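Local coordinates for protein Ton_1535 (Thermococcus onnurineus, PDB 3ZPJ) that is of unknown function but folds as an all-helical alpha-solenoid that includes an unusual left-handed helical turn, at residues S82-M87 and M94-R99. Residues are numbered along the deposited sequence; the frame is centred on the assembly and turned at random.
Sequences STLAIM and MDFFNR
Phe97 and Leu84 both hold CG anti to the carbonyl carbon (chi1 -79° and -67°), which carries the Phe97 ring to the backbone of Ser82 and the Leu84 branch to Phe96. The two segments belong to a helical hairpin of the alpha-solenoid. Helix 70-86 ends at Ile86, and helix 90-104 follows after a short turn. The contact is small and buried, made by van der Waals contact, with no hydrogen bond between the two segments. The backbones stay well apart; the nearest CA atoms, of Ser82 and Phe97, are 8.2 Å from each other. Leu84, Phe96 and Phe97 reach across the gap with their side chains. Leu84 meets Phe96 with a single methyl, CD1, 4.1 Å from Phe96 CD1. Met57 and Met61 of helix 53-66 touch Leu84 and Phe96 respectively. On the side of the Phe96 ring away from Leu84 CD1, Arg99 NE lies 4.1 Å above the ring plane, over its centre. Asp95 holds the guanidinium by a salt bridge, with OD1 3.3 Å from Arg99 NE and the bond nearly straight at 176°. Ser82 OG is hydrogen-bonded to His123 ND1. At the other end of the contact, Phe97 CZ comes within 3.7 Å of Ser82 N.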
ATOM      1  N   SER A  82       9.743   2.599  15.522  1.00 38.40           N
ATOM      2  CA  SER A  82       8.829   1.766  14.748  1.00 46.45           C
ATOM      3  C   SER A  82       8.719   0.349  15.315  1.00 46.99           C
ATOM      4  O   SER A  82       7.642  -0.235  15.276  1.00 50.77           O
ATOM      5  CB  SER A  82       9.146   1.763  13.239  1.00 39.33           C
ATOM      6  OG  SER A  82      10.418   1.226  12.954  1.00 37.83           O
ATOM      7  N   THR A  83       9.796  -0.184  15.895  1.00 41.83           N
ATOM      8  CA  THR A  83       9.712  -1.520  16.478  1.00 46.20           C
ATOM      9  C   THR A  83       8.841  -1.548  17.745  1.00 45.86           C
ATOM     10  O   THR A  83       8.119  -2.526  17.990  1.00 46.47           O
ATOM     11  CB  THR A  83      11.108  -2.170  16.719  1.00 54.47           C
ATOM     12  OG1 THR A  83      11.689  -1.651  17.908  1.00 70.13           O
ATOM     13  CG2 THR A  83      12.035  -1.891  15.559  1.00 44.39           C
ATOM     14  N   LEU A  84       8.898  -0.482  18.539  1.00 43.44           N
ATOM     15  CA  LEU A  84       8.008  -0.358  19.694  1.00 47.05           C
ATOM     16  C   LEU A  84       6.577  -0.292  19.216  1.00 50.62           C
ATOM     17  O   LEU A  84       5.686  -0.894  19.806  1.00 57.03           O
ATOM     18  CB  LEU A  84       8.306   0.902  20.500  1.00 48.43           C
ATOM     19  CG  LEU A  84       9.640   0.957  21.229  1.00 50.98           C
ATOM     20  CD1 LEU A  84       9.816   2.328  21.852  1.00 50.54           C
ATOM     21  CD2 LEU A  84       9.721  -0.150  22.281  1.00 55.34           C
ATOM     22  N   ALA A  85       6.365   0.454  18.140  1.00 49.90           N
ATOM     23  CA  ALA A  85       5.033   0.633  17.583  1.00 51.89           C
ATOM     24  C   ALA A  85       4.476  -0.677  17.031  1.00 50.43           C
ATOM     25  O   ALA A  85       3.297  -0.978  17.218  1.00 56.12           O
ATOM     26  CB  ALA A  85       5.044   1.709  16.519  1.00 50.12           C
ATOM     27  N   ILE A  86       5.322  -1.439  16.345  1.00 47.44           N
ATOM     28  CA  ILE A  86       4.998  -2.811  15.974  1.00 52.42           C
ATOM     29  C   ILE A  86       4.430  -3.549  17.193  1.00 59.65           C
ATOM     30  O   ILE A  86       3.315  -4.057  17.149  1.00 69.14           O
ATOM     31  CB  ILE A  86       6.253  -3.586  15.476  1.00 61.36           C
ATOM     32  CG1 ILE A  86       6.890  -2.911  14.264  1.00 66.22           C
ATOM     33  CG2 ILE A  86       5.907  -5.010  15.126  1.00 55.93           C
ATOM     34  CD1 ILE A  86       6.039  -2.891  13.048  1.00 70.44           C
ATOM     35  N   MET A  87       5.192  -3.577  18.285  1.00 61.78           N
ATOM     36  CA  MET A  87       4.781  -4.278  19.506  1.00 66.02           C
ATOM     37  C   MET A  87       3.750  -3.539  20.375  1.00 65.33           C
ATOM     38  O   MET A  87       3.558  -3.887  21.541  1.00 72.15           O
ATOM     39  CB  MET A  87       6.001  -4.611  20.361  1.00 60.55           C
ATOM     40  CG  MET A  87       7.104  -5.331  19.617  1.00 59.45           C
ATOM     41  SD  MET A  87       8.410  -5.762  20.776  1.00 54.98           S
ATOM     42  CE  MET A  87       8.756  -4.135  21.459  1.00 48.71           C
ATOM     43  N   MET A  94       5.946   6.979  20.328  1.00 40.46           N
ATOM     44  CA  MET A  94       5.774   8.383  19.974  1.00 45.25           C
ATOM     45  C   MET A  94       6.799   9.203  20.729  1.00 45.16           C
ATOM     46  O   MET A  94       7.248  10.245  20.255  1.00 59.10           O
ATOM     47  CB  MET A  94       4.339   8.886  20.234  1.00 52.53           C
ATOM     48  CG  MET A  94       3.285   8.489  19.156  1.00 66.57           C
ATOM     49  SD  MET A  94       3.657   8.914  17.420  1.00 54.30           S
ATOM     50  CE  MET A  94       2.106   8.562  16.617  1.00 70.68           C
ATOM     51  N   ASP A  95       7.190   8.715  21.896  1.00 41.39           N
ATOM     52  CA  ASP A  95       8.303   9.323  22.616  1.00 52.05           C
ATOM     53  C   ASP A  95       9.555   9.261  21.736  1.00 46.92           C
ATOM     54  O   ASP A  95      10.217  10.274  21.514  1.00 45.33           O
ATOM     55  CB  ASP A  95       8.527   8.618  23.959  1.00 58.39           C
ATOM     56  CG  ASP A  95       9.748   9.143  24.721  1.00 61.04           C
ATOM     57  OD1 ASP A  95      10.348  10.169  24.327  1.00 63.32           O
ATOM     58  OD2 ASP A  95      10.102   8.524  25.745  1.00 63.05           O
ATOM     59  N   PHE A  96       9.871   8.084  21.208  1.00 37.10           N
ATOM     60  CA  PHE A  96      11.063   7.980  20.373  1.00 41.04           C
ATOM     61  C   PHE A  96      10.969   8.691  19.034  1.00 46.88           C
ATOM     62  O   PHE A  96      11.957   9.252  18.565  1.00 43.75           O
ATOM     63  CB  PHE A  96      11.562   6.539  20.250  1.00 34.35           C
ATOM     64  CG  PHE A  96      12.391   6.125  21.423  1.00 46.88           C
ATOM     65  CD1 PHE A  96      11.785   5.797  22.628  1.00 52.28           C
ATOM     66  CD2 PHE A  96      13.773   6.148  21.358  1.00 44.66           C
ATOM     67  CE1 PHE A  96      12.545   5.450  23.730  1.00 48.69           C
ATOM     68  CE2 PHE A  96      14.533   5.798  22.457  1.00 48.97           C
ATOM     69  CZ  PHE A  96      13.916   5.449  23.643  1.00 48.31           C
ATOM     70  N   PHE A  97       9.783   8.703  18.437  1.00 45.59           N
ATOM     71  CA  PHE A  97       9.574   9.513  17.249  1.00 39.88           C
ATOM     72  C   PHE A  97       9.857  11.001  17.518  1.00 42.12           C
ATOM     73  O   PHE A  97      10.482  11.681  16.709  1.00 44.15           O
ATOM     74  CB  PHE A  97       8.175   9.284  16.678  1.00 37.67           C
ATOM     75  CG  PHE A  97       8.062   8.013  15.882  1.00 42.21           C
ATOM     76  CD1 PHE A  97       8.923   7.779  14.813  1.00 39.79           C
ATOM     77  CD2 PHE A  97       7.132   7.039  16.217  1.00 44.07           C
ATOM     78  CE1 PHE A  97       8.843   6.606  14.071  1.00 45.99           C
ATOM     79  CE2 PHE A  97       7.048   5.860  15.481  1.00 48.96           C
ATOM     80  CZ  PHE A  97       7.907   5.645  14.403  1.00 47.03           C
ATOM     81  N   ASN A  98       9.427  11.491  18.672  1.00 38.02           N
ATOM     82  CA  ASN A  98       9.667  12.873  19.026  1.00 39.54           C
ATOM     83  C   ASN A  98      11.130  13.158  19.280  1.00 49.47           C
ATOM     84  O   ASN A  98      11.615  14.260  18.996  1.00 49.60           O
ATOM     85  CB  ASN A  98       8.828  13.268  20.232  1.00 47.11           C
ATOM     86  CG  ASN A  98       7.411  13.622  19.848  1.00 64.94           C
ATOM     87  OD1 ASN A  98       7.189  14.397  18.916  1.00 74.44           O
ATOM     88  ND2 ASN A  98       6.442  13.040  20.542  1.00 71.77           N
ATOM     89  N   ARG A  99      11.835  12.166  19.816  1.00 47.18           N
ATOM     90  CA  ARG A  99      13.268  12.300  19.979  1.00 46.22           C
ATOM     91  C   ARG A  99      13.900  12.398  18.595  1.00 40.18           C
ATOM     92  O   ARG A  99      14.755  13.249  18.358  1.00 45.55           O
ATOM     93  CB  ARG A  99      13.855  11.134  20.776  1.00 43.73           C
ATOM     94  CG  ARG A  99      13.398  11.081  22.231  1.00 44.55           C
ATOM     95  CD  ARG A  99      14.261  10.115  23.040  1.00 41.12           C
ATOM     96  NE  ARG A  99      13.545   9.577  24.191  1.00 45.08           N
ATOM     97  CZ  ARG A  99      14.122   8.917  25.191  1.00 54.99           C
ATOM     98  NH1 ARG A  99      15.440   8.717  25.191  1.00 51.46           N
ATOM     99  NH2 ARG A  99      13.379   8.463  26.194  1.00 55.58           N
TER